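Local atomic coordinates of isochorismatase family protein family (PDB entry 3TXY), a protein that belongs to the isochorismatase-like cysteine hydrolase family and is probably a hydrolase, though its substrate and exact reaction are unknown. Residues F58-A70 against P81-P93. Sequence-based numbering, arbitrary orientation.
Sequences FVHTSYQPDGAVA and PPNLDPEWSAFAP
His60 and Gln64 make the two direct hydrogen bonds between Phe58-Ala70 and Pro81-Pro93, both to backbone carbonyls. His60 ND1 gives its proton to Ser89 O at 2.8 Å, the oxygen lying somewhat off the ring plane; its CG sits between the backbone N and the carbonyl carbon (chi1 68°), which turns the ND1 edge of the ring to that carbonyl. NE2 of the same ring bonds to Thr105 OG1 on the neighbouring strand, so both ring nitrogens have partners, which should hold the imidazole's rotation. The chain of Gln64 bends at chi2 (-63°) and carries NE2 to within 2.6 Å of Leu84 O. That oxygen lies in the Gln64 amide plane, but the donor stands well above the carbonyl plane of Leu84.

Three waters fill in the polar seam. One joins Tyr63 N to Asn83 O, another lies between the hydroxyls of Ser62 and Ser89, and the third links Gln64 NE2, Asp85 O and Ser89 OG.

The fold here is the parallel-sheet alpha/beta fold of the isochorismatase family. Strand 56-61, flanked by strands 14-19 and 102-106, runs out at its C-terminal end into the 62-70 loop, and the connection to strand 102-106 comes back alongside that loop through a short, weakly bonded helical turn at about 86-89, with Asp85 at its N-cap.

Apolar contacts run along the whole length. Phe91 points its CE1-CZ end at the strand, CE1 reaching His60 CB at 3.6 Å and CZ Phe58 CB at 3.8 Å; its ring is inclined 41° to the imidazole, with CE2 over one imidazole face. Trp88 CH2 comes 3.9 Å from Tyr63 CE1, the two rings nearly parallel but slid apart. Pro82 CB packs against Tyr63 CD1, while Pro82 CG presses tightly on Ala70 CB at 3.5 Å. Leu84 CD2 rests against the Asp66-Gly67 peptide, 3.7 Å from Asp66 C.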
loop_
_atom_site.group_PDB
_atom_site.type_symbol
_atom_site.label_atom_id
_atom_site.label_comp_id
_atom_site.label_asym_id
_atom_site.label_seq_id
_atom_site.Cartn_x
_atom_site.Cartn_y
_atom_site.Cartn_z
ATOM N N PHE A 58 -15.578 -11.467 3.989
ATOM C CA PHE A 58 -14.913 -12.167 2.919
ATOM C C PHE A 58 -14.844 -11.309 1.681
ATOM O O PHE A 58 -15.881 -10.878 1.141
ATOM C CB PHE A 58 -15.635 -13.459 2.579
ATOM C CG PHE A 58 -15.602 -14.487 3.677
ATOM C CD1 PHE A 58 -14.425 -15.147 3.992
ATOM C CD2 PHE A 58 -16.750 -14.812 4.379
ATOM C CE1 PHE A 58 -14.395 -16.115 4.992
ATOM C CE2 PHE A 58 -16.725 -15.774 5.363
ATOM C CZ PHE A 58 -15.538 -16.420 5.683
ATOM N N VAL A 59 -13.611 -11.106 1.217
ATOM C CA VAL A 59 -13.325 -10.244 0.089
ATOM C C VAL A 59 -12.979 -11.091 -1.144
ATOM O O VAL A 59 -12.166 -12.013 -1.074
ATOM C CB VAL A 59 -12.139 -9.308 0.412
ATOM C CG1 VAL A 59 -11.757 -8.450 -0.791
ATOM C CG2 VAL A 59 -12.444 -8.435 1.627
ATOM N N HIS A 60 -13.555 -10.754 -2.282
ATOM C CA HIS A 60 -13.155 -11.383 -3.528
ATOM C C HIS A 60 -13.017 -10.333 -4.582
ATOM O O HIS A 60 -13.545 -9.233 -4.443
ATOM C CB HIS A 60 -14.117 -12.509 -3.949
ATOM C CG HIS A 60 -15.481 -12.036 -4.335
ATOM N ND1 HIS A 60 -16.147 -12.554 -5.385
ATOM C CD2 HIS A 60 -16.312 -11.073 -3.782
ATOM C CE1 HIS A 60 -17.337 -11.943 -5.505
ATOM N NE2 HIS A 60 -17.444 -11.045 -4.530
ATOM N N THR A 61 -12.267 -10.678 -5.620
ATOM C CA THR A 61 -12.009 -9.815 -6.758
ATOM C C THR A 61 -12.848 -10.276 -7.933
ATOM O O THR A 61 -12.896 -11.468 -8.263
ATOM C CB THR A 61 -10.533 -9.881 -7.154
ATOM O OG1 THR A 61 -9.739 -9.545 -6.018
ATOM C CG2 THR A 61 -10.209 -8.945 -8.323
ATOM N N SER A 62 -13.502 -9.325 -8.578
ATOM C CA SER A 62 -14.270 -9.601 -9.767
ATOM C C SER A 62 -14.098 -8.465 -10.765
ATOM O O SER A 62 -13.968 -7.331 -10.375
ATOM C CB SER A 62 -15.749 -9.717 -9.443
ATOM O OG SER A 62 -16.490 -10.016 -10.611
ATOM N N TYR A 63 -14.134 -8.807 -12.046
ATOM C CA TYR A 63 -14.156 -7.824 -13.120
ATOM C C TYR A 63 -15.418 -7.949 -13.988
ATOM O O TYR A 63 -15.484 -7.379 -15.089
ATOM C CB TYR A 63 -12.918 -7.976 -13.979
ATOM C CG TYR A 63 -11.647 -7.898 -13.180
ATOM C CD1 TYR A 63 -10.837 -9.010 -13.040
ATOM C CD2 TYR A 63 -11.260 -6.717 -12.557
ATOM C CE1 TYR A 63 -9.665 -8.961 -12.329
ATOM C CE2 TYR A 63 -10.081 -6.663 -11.835
ATOM C CZ TYR A 63 -9.299 -7.795 -11.728
ATOM O OH TYR A 63 -8.123 -7.796 -11.016
ATOM N N GLN A 64 -16.412 -8.674 -13.470
ATOM C CA GLN A 64 -17.733 -8.797 -14.095
ATOM C C GLN A 64 -18.361 -7.415 -14.272
ATOM O O GLN A 64 -18.095 -6.513 -13.487
ATOM C CB GLN A 64 -18.639 -9.701 -13.235
ATOM C CG GLN A 64 -18.160 -11.147 -13.145
ATOM C CD GLN A 64 -18.166 -11.830 -14.503
ATOM O OE1 GLN A 64 -18.895 -11.412 -15.405
ATOM N NE2 GLN A 64 -17.357 -12.875 -14.659
ATOM N N PRO A 65 -19.191 -7.226 -15.311
ATOM C CA PRO A 65 -19.642 -8.186 -16.305
ATOM C C PRO A 65 -18.782 -8.218 -17.563
ATOM O O PRO A 65 -18.863 -9.190 -18.311
ATOM C CB PRO A 65 -21.045 -7.672 -16.651
ATOM C CG PRO A 65 -20.939 -6.186 -16.499
ATOM C CD PRO A 65 -19.868 -5.925 -15.471
ATOM N N ASP A 66 -17.957 -7.191 -17.773
ATOM C CA ASP A 66 -17.307 -6.961 -19.064
ATOM C C ASP A 66 -15.781 -6.756 -19.019
ATOM O O ASP A 66 -15.174 -6.468 -20.045
ATOM C CB ASP A 66 -17.981 -5.761 -19.773
ATOM C CG ASP A 66 -17.865 -4.442 -19.000
ATOM O OD1 ASP A 66 -17.277 -4.369 -17.894
ATOM O OD2 ASP A 66 -18.377 -3.425 -19.522
ATOM N N GLY A 67 -15.155 -6.897 -17.851
ATOM C CA GLY A 67 -13.725 -6.619 -17.729
ATOM C C GLY A 67 -13.268 -5.163 -17.826
ATOM O O GLY A 67 -12.085 -4.891 -17.643
ATOM N N ALA A 68 -14.178 -4.220 -18.076
ATOM C CA ALA A 68 -13.775 -2.818 -18.302
ATOM C C ALA A 68 -13.244 -2.178 -17.029
ATOM O O ALA A 68 -12.481 -1.192 -17.069
ATOM C CB ALA A 68 -14.935 -2.002 -18.855
ATOM N N VAL A 69 -13.627 -2.738 -15.881
ATOM C CA VAL A 69 -13.200 -2.184 -14.609
ATOM C C VAL A 69 -11.812 -2.646 -14.147
ATOM O O VAL A 69 -11.300 -2.114 -13.164
ATOM C CB VAL A 69 -14.264 -2.419 -13.509
ATOM C CG1 VAL A 69 -14.146 -3.821 -12.887
ATOM C CG2 VAL A 69 -14.152 -1.319 -12.463
ATOM N N ALA A 70 -11.205 -3.612 -14.839
ATOM C CA ALA A 70 -9.820 -4.018 -14.587
ATOM C C ALA A 70 -8.898 -2.865 -14.909
ATOM O O ALA A 70 -9.078 -2.206 -15.942
ATOM C CB ALA A 70 -9.435 -5.206 -15.465
ATOM N N PRO A 81 -4.942 -10.904 -18.654
ATOM C CA PRO A 81 -6.242 -10.323 -18.978
ATOM C C PRO A 81 -7.263 -10.713 -17.902
ATOM O O PRO A 81 -7.095 -11.741 -17.232
ATOM C CB PRO A 81 -6.587 -10.943 -20.335
ATOM C CG PRO A 81 -5.282 -11.396 -20.903
ATOM C CD PRO A 81 -4.470 -11.816 -19.714
ATOM N N PRO A 82 -8.296 -9.882 -17.702
ATOM C CA PRO A 82 -9.283 -10.214 -16.675
ATOM C C PRO A 82 -9.994 -11.535 -16.971
ATOM O O PRO A 82 -10.467 -11.735 -18.084
ATOM C CB PRO A 82 -10.280 -9.043 -16.746
ATOM C CG PRO A 82 -9.618 -7.995 -17.570
ATOM C CD PRO A 82 -8.697 -8.709 -18.493
ATOM N N ASN A 83 -10.059 -12.431 -15.985
ATOM C CA ASN A 83 -10.814 -13.678 -16.141
ATOM C C ASN A 83 -12.293 -13.443 -15.845
ATOM O O ASN A 83 -12.661 -13.121 -14.716
ATOM C CB ASN A 83 -10.269 -14.790 -15.237
ATOM C CG ASN A 83 -10.816 -16.171 -15.603
ATOM O OD1 ASN A 83 -11.953 -16.307 -16.040
ATOM N ND2 ASN A 83 -9.997 -17.199 -15.431
ATOM N N LEU A 84 -13.134 -13.611 -16.870
ATOM C CA LEU A 84 -14.570 -13.326 -16.753
ATOM C C LEU A 84 -15.421 -14.586 -16.515
ATOM O O LEU A 84 -16.639 -14.525 -16.524
ATOM C CB LEU A 84 -15.056 -12.536 -17.981
ATOM C CG LEU A 84 -14.740 -11.031 -17.954
ATOM C CD1 LEU A 84 -13.326 -10.766 -17.468
ATOM C CD2 LEU A 84 -14.975 -10.357 -19.313
ATOM N N ASP A 85 -14.774 -15.717 -16.272
ATOM C CA ASP A 85 -15.464 -16.925 -15.820
ATOM C C ASP A 85 -16.063 -16.649 -14.438
ATOM O O ASP A 85 -15.329 -16.305 -13.511
ATOM C CB ASP A 85 -14.457 -18.070 -15.725
ATOM C CG ASP A 85 -15.097 -19.419 -15.441
ATOM O OD1 ASP A 85 -16.235 -19.502 -14.924
ATOM O OD2 ASP A 85 -14.421 -20.423 -15.738
ATOM N N PRO A 86 -17.390 -16.809 -14.283
ATOM C CA PRO A 86 -17.947 -16.585 -12.944
ATOM C C PRO A 86 -17.316 -17.468 -11.853
ATOM O O PRO A 86 -17.255 -17.064 -10.701
ATOM C CB PRO A 86 -19.440 -16.909 -13.123
ATOM C CG PRO A 86 -19.687 -16.693 -14.581
ATOM C CD PRO A 86 -18.439 -17.183 -15.252
ATOM N N GLU A 87 -16.828 -18.654 -12.218
ATOM C CA GLU A 87 -16.181 -19.519 -11.230
ATOM C C GLU A 87 -14.854 -18.965 -10.708
ATOM O O GLU A 87 -14.473 -19.249 -9.576
ATOM C CB GLU A 87 -15.997 -20.947 -11.775
ATOM C CG GLU A 87 -17.296 -21.745 -11.824
ATOM C CD GLU A 87 -18.070 -21.700 -10.510
ATOM O OE1 GLU A 87 -17.525 -22.158 -9.486
ATOM O OE2 GLU A 87 -19.220 -21.193 -10.493
ATOM N N TRP A 88 -14.179 -18.144 -11.511
ATOM C CA TRP A 88 -12.915 -17.570 -11.107
ATOM C C TRP A 88 -13.037 -16.737 -9.835
ATOM O O TRP A 88 -12.146 -16.773 -8.979
ATOM C CB TRP A 88 -12.318 -16.766 -12.262
ATOM C CG TRP A 88 -10.990 -16.160 -11.902
ATOM C CD1 TRP A 88 -9.732 -16.751 -11.962
ATOM C CD2 TRP A 88 -10.744 -14.791 -11.430
ATOM N NE1 TRP A 88 -8.763 -15.876 -11.533
ATOM C CE2 TRP A 88 -9.300 -14.688 -11.205
ATOM C CE3 TRP A 88 -11.550 -13.683 -11.176
ATOM C CZ2 TRP A 88 -8.709 -13.505 -10.761
ATOM C CZ3 TRP A 88 -10.957 -12.513 -10.701
ATOM C CH2 TRP A 88 -9.567 -12.423 -10.503
ATOM N N SER A 89 -14.149 -16.018 -9.690
ATOM C CA SER A 89 -14.368 -15.126 -8.530
ATOM C C SER A 89 -15.275 -15.707 -7.430
ATOM O O SER A 89 -15.470 -15.044 -6.383
ATOM C CB SER A 89 -14.938 -13.780 -8.994
ATOM O OG SER A 89 -16.162 -13.935 -9.692
ATOM N N ALA A 90 -15.809 -16.918 -7.643
ATOM C CA ALA A 90 -16.615 -17.620 -6.628
ATOM C C ALA A 90 -15.733 -18.037 -5.446
ATOM O O ALA A 90 -14.598 -18.448 -5.637
ATOM C CB ALA A 90 -17.303 -18.861 -7.227
ATOM N N PHE A 91 -16.264 -17.962 -4.227
ATOM C CA PHE A 91 -15.486 -18.365 -3.050
ATOM C C PHE A 91 -15.208 -19.863 -3.063
ATOM O O PHE A 91 -16.030 -20.670 -3.532
ATOM C CB PHE A 91 -16.193 -17.962 -1.753
ATOM C CG PHE A 91 -16.220 -16.486 -1.528
ATOM C CD1 PHE A 91 -15.055 -15.811 -1.206
ATOM C CD2 PHE A 91 -17.399 -15.763 -1.650
ATOM C CE1 PHE A 91 -15.065 -14.435 -1.016
ATOM C CE2 PHE A 91 -17.420 -14.388 -1.435
ATOM C CZ PHE A 91 -16.246 -13.729 -1.126
ATOM N N ALA A 92 -14.031 -20.224 -2.567
ATOM C CA ALA A 92 -13.679 -21.629 -2.386
ATOM C C ALA A 92 -14.750 -22.294 -1.510
ATOM O O ALA A 92 -15.038 -21.804 -0.422
ATOM C CB ALA A 92 -12.319 -21.721 -1.715
ATOM N N PRO A 93 -15.354 -23.413 -1.972
ATOM C CA PRO A 93 -16.375 -24.081 -1.135
ATOM C C PRO A 93 -15.918 -24.389 0.303
ATOM O O PRO A 93 -16.712 -24.260 1.236
ATOM C CB PRO A 93 -16.679 -25.370 -1.900
ATOM C CG PRO A 93 -16.324 -25.066 -3.319
ATOM C CD PRO A 93 -15.198 -24.062 -3.283
HETATM O O HOH W 1 -18.297 -12.166 -9.052
HETATM O O HOH W 2 -14.079 -11.505 -12.903
HETATM O O HOH W 3 -15.581 -13.865 -12.323
#